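Flavin reductase domain protein, FMN-binding (Shewanella baltica, PDB 3HMZ) binds flavin mononucleotide and probably acts as an oxidoreductase of the flavin reductase type, in the flavoredoxin family. Local coordinates at residues G112-E117 against F125-S130. Numbering follows the deposited sequence.
Sequences GVELFE and FVAGCS. With EDO (1,2-ethanediol), chain E.
Phe125 pairs with Phe116 through two backbone hydrogen bonds, Phe125 N to Phe116 O at 2.9 Å and Phe116 N to Phe125 O at 2.8 Å. The CB of Phe125 also sits over the centre of the Phe116 ring, 3.5 Å from its centroid, in a CH-pi contact. With chi1 at 69°, the Phe116 side chain is folded back over its own backbone, and the ring leans across the partner strand. The two ring planes meet obliquely at 31°. Were Phe116 an alanine, the CB of Phe125 would probably lose its aromatic cover and the indole of Trp132 its edge-to-face partner. Val126 faces Leu115 in the non-hydrogen-bonded pair, with Val126 CG2 4.0 Å from Leu115 CD2. Strands 115-116 and 125-126 thus form a short antiparallel beta hairpin within the flavin reductase like domain. Val113, Leu115 and Val126 all pack on Val44 of strand 41-55, a strand that carries FMN-binding residues. Ala127 N extends the pairing with a hydrogen bond to Glu114 O (2.8 Å) and lies in plane at the edge of the Phe116 ring. The extended Glu114 side chain runs alongside Ala127, its OE2 3.6 Å from Ala127 CB. A water bridges Glu114 N and Ala127 O. Gly128, inside a type II turn from Val126 to Cys129, donates its N-H to O2 of a 1,2-ethanediol, probably from the crystallisation liquor, whose O1 lies over the other face of the Phe116 ring.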
loop_
_atom_site.group_PDB
_atom_site.type_symbol
_atom_site.label_atom_id
_atom_site.label_comp_id
_atom_site.label_asym_id
_atom_site.label_seq_id
_atom_site.Cartn_x
_atom_site.Cartn_y
_atom_site.Cartn_z
ATOM N N GLY A 112 -17.965 16.725 -6.121
ATOM C CA GLY A 112 -17.929 16.444 -7.576
ATOM C C GLY A 112 -17.919 14.963 -7.892
ATOM O O GLY A 112 -17.424 14.582 -8.944
ATOM N N VAL A 113 -18.506 14.135 -7.001
ATOM C CA VAL A 113 -18.520 12.704 -7.193
ATOM C C VAL A 113 -19.741 12.275 -7.989
ATOM O O VAL A 113 -20.876 12.483 -7.541
ATOM C CB VAL A 113 -18.558 11.966 -5.842
ATOM C CG1 VAL A 113 -18.677 10.433 -6.030
ATOM C CG2 VAL A 113 -17.303 12.329 -5.007
ATOM N N GLU A 114 -19.503 11.643 -9.129
ATOM C CA GLU A 114 -20.527 11.059 -9.990
ATOM C C GLU A 114 -20.491 9.545 -9.773
ATOM O O GLU A 114 -19.440 8.935 -9.905
ATOM C CB GLU A 114 -20.301 11.397 -11.459
ATOM C CG GLU A 114 -21.269 10.723 -12.398
ATOM C CD GLU A 114 -20.922 10.947 -13.830
ATOM O OE1 GLU A 114 -20.556 12.068 -14.168
ATOM O OE2 GLU A 114 -21.038 9.980 -14.619
ATOM N N LEU A 115 -21.621 8.965 -9.399
ATOM C CA LEU A 115 -21.731 7.549 -9.121
ATOM C C LEU A 115 -22.458 6.781 -10.248
ATOM O O LEU A 115 -23.300 7.332 -10.975
ATOM C CB LEU A 115 -22.511 7.292 -7.827
ATOM C CG LEU A 115 -21.893 7.891 -6.567
ATOM C CD1 LEU A 115 -22.835 7.689 -5.391
ATOM C CD2 LEU A 115 -20.498 7.310 -6.295
ATOM N N PHE A 116 -22.151 5.495 -10.343
ATOM C CA PHE A 116 -22.843 4.574 -11.227
ATOM C C PHE A 116 -22.970 3.225 -10.568
ATOM O O PHE A 116 -22.369 2.972 -9.526
ATOM C CB PHE A 116 -22.156 4.473 -12.598
ATOM C CG PHE A 116 -20.785 3.784 -12.599
ATOM C CD1 PHE A 116 -19.626 4.452 -12.258
ATOM C CD2 PHE A 116 -20.669 2.444 -12.950
ATOM C CE1 PHE A 116 -18.377 3.812 -12.284
ATOM C CE2 PHE A 116 -19.442 1.791 -12.998
ATOM C CZ PHE A 116 -18.278 2.492 -12.659
ATOM N N GLU A 117 -23.766 2.363 -11.175
ATOM C CA GLU A 117 -23.999 0.996 -10.683
ATOM C C GLU A 117 -23.513 -0.003 -11.710
ATOM O O GLU A 117 -23.553 0.259 -12.921
ATOM C CB GLU A 117 -25.458 0.784 -10.371
ATOM C CG GLU A 117 -25.885 1.624 -9.158
ATOM C CD GLU A 117 -27.321 1.419 -8.750
ATOM O OE1 GLU A 117 -28.132 0.961 -9.573
ATOM O OE2 GLU A 117 -27.652 1.799 -7.614
ATOM N N PHE A 125 -20.410 2.931 -7.448
ATOM C CA PHE A 125 -19.089 2.955 -8.056
ATOM C C PHE A 125 -18.805 4.413 -8.491
ATOM O O PHE A 125 -19.720 5.103 -8.992
ATOM C CB PHE A 125 -19.045 2.057 -9.279
ATOM C CG PHE A 125 -19.163 0.588 -8.969
ATOM C CD1 PHE A 125 -20.379 0.016 -8.651
ATOM C CD2 PHE A 125 -18.048 -0.218 -9.004
ATOM C CE1 PHE A 125 -20.462 -1.351 -8.377
ATOM C CE2 PHE A 125 -18.132 -1.569 -8.774
ATOM C CZ PHE A 125 -19.367 -2.145 -8.442
ATOM N N VAL A 126 -17.562 4.863 -8.350
ATOM C CA VAL A 126 -17.196 6.236 -8.686
ATOM C C VAL A 126 -16.779 6.345 -10.149
ATOM O O VAL A 126 -15.827 5.711 -10.586
ATOM C CB VAL A 126 -16.130 6.799 -7.732
ATOM C CG1 VAL A 126 -15.744 8.225 -8.126
ATOM C CG2 VAL A 126 -16.589 6.692 -6.233
ATOM N N ALA A 127 -17.500 7.154 -10.909
ATOM C CA ALA A 127 -17.154 7.432 -12.304
ATOM C C ALA A 127 -15.797 8.120 -12.418
ATOM O O ALA A 127 -15.444 8.932 -11.563
ATOM C CB ALA A 127 -18.225 8.339 -12.980
ATOM N N GLY A 128 -15.033 7.745 -13.437
ATOM C CA GLY A 128 -13.763 8.368 -13.750
ATOM C C GLY A 128 -12.542 7.663 -13.197
ATOM O O GLY A 128 -11.413 8.001 -13.560
ATOM N N CYS A 129 -12.739 6.702 -12.283
ATOM C CA CYS A 129 -11.610 5.965 -11.716
ATOM C C CYS A 129 -11.055 5.027 -12.793
ATOM O O CYS A 129 -11.671 4.832 -13.856
ATOM C CB CYS A 129 -12.069 5.152 -10.518
ATOM S SG CYS A 129 -12.640 6.211 -9.158
ATOM N N SER A 130 -9.872 4.491 -12.525
ATOM C CA SER A 130 -9.250 3.544 -13.440
ATOM C C SER A 130 -9.661 2.092 -13.196
ATOM O O SER A 130 -9.541 1.279 -14.099
ATOM C CB SER A 130 -7.737 3.675 -13.417
ATOM O OG SER A 130 -7.255 3.439 -12.127
HETATM C C1 EDO E . -17.843 4.676 -16.475
HETATM O O1 EDO E . -19.046 4.004 -16.057
HETATM C C2 EDO E . -17.149 5.215 -15.243
HETATM O O2 EDO E . -15.976 5.974 -15.501
HETATM O O HOH W 1 -16.830 11.051 -10.209
#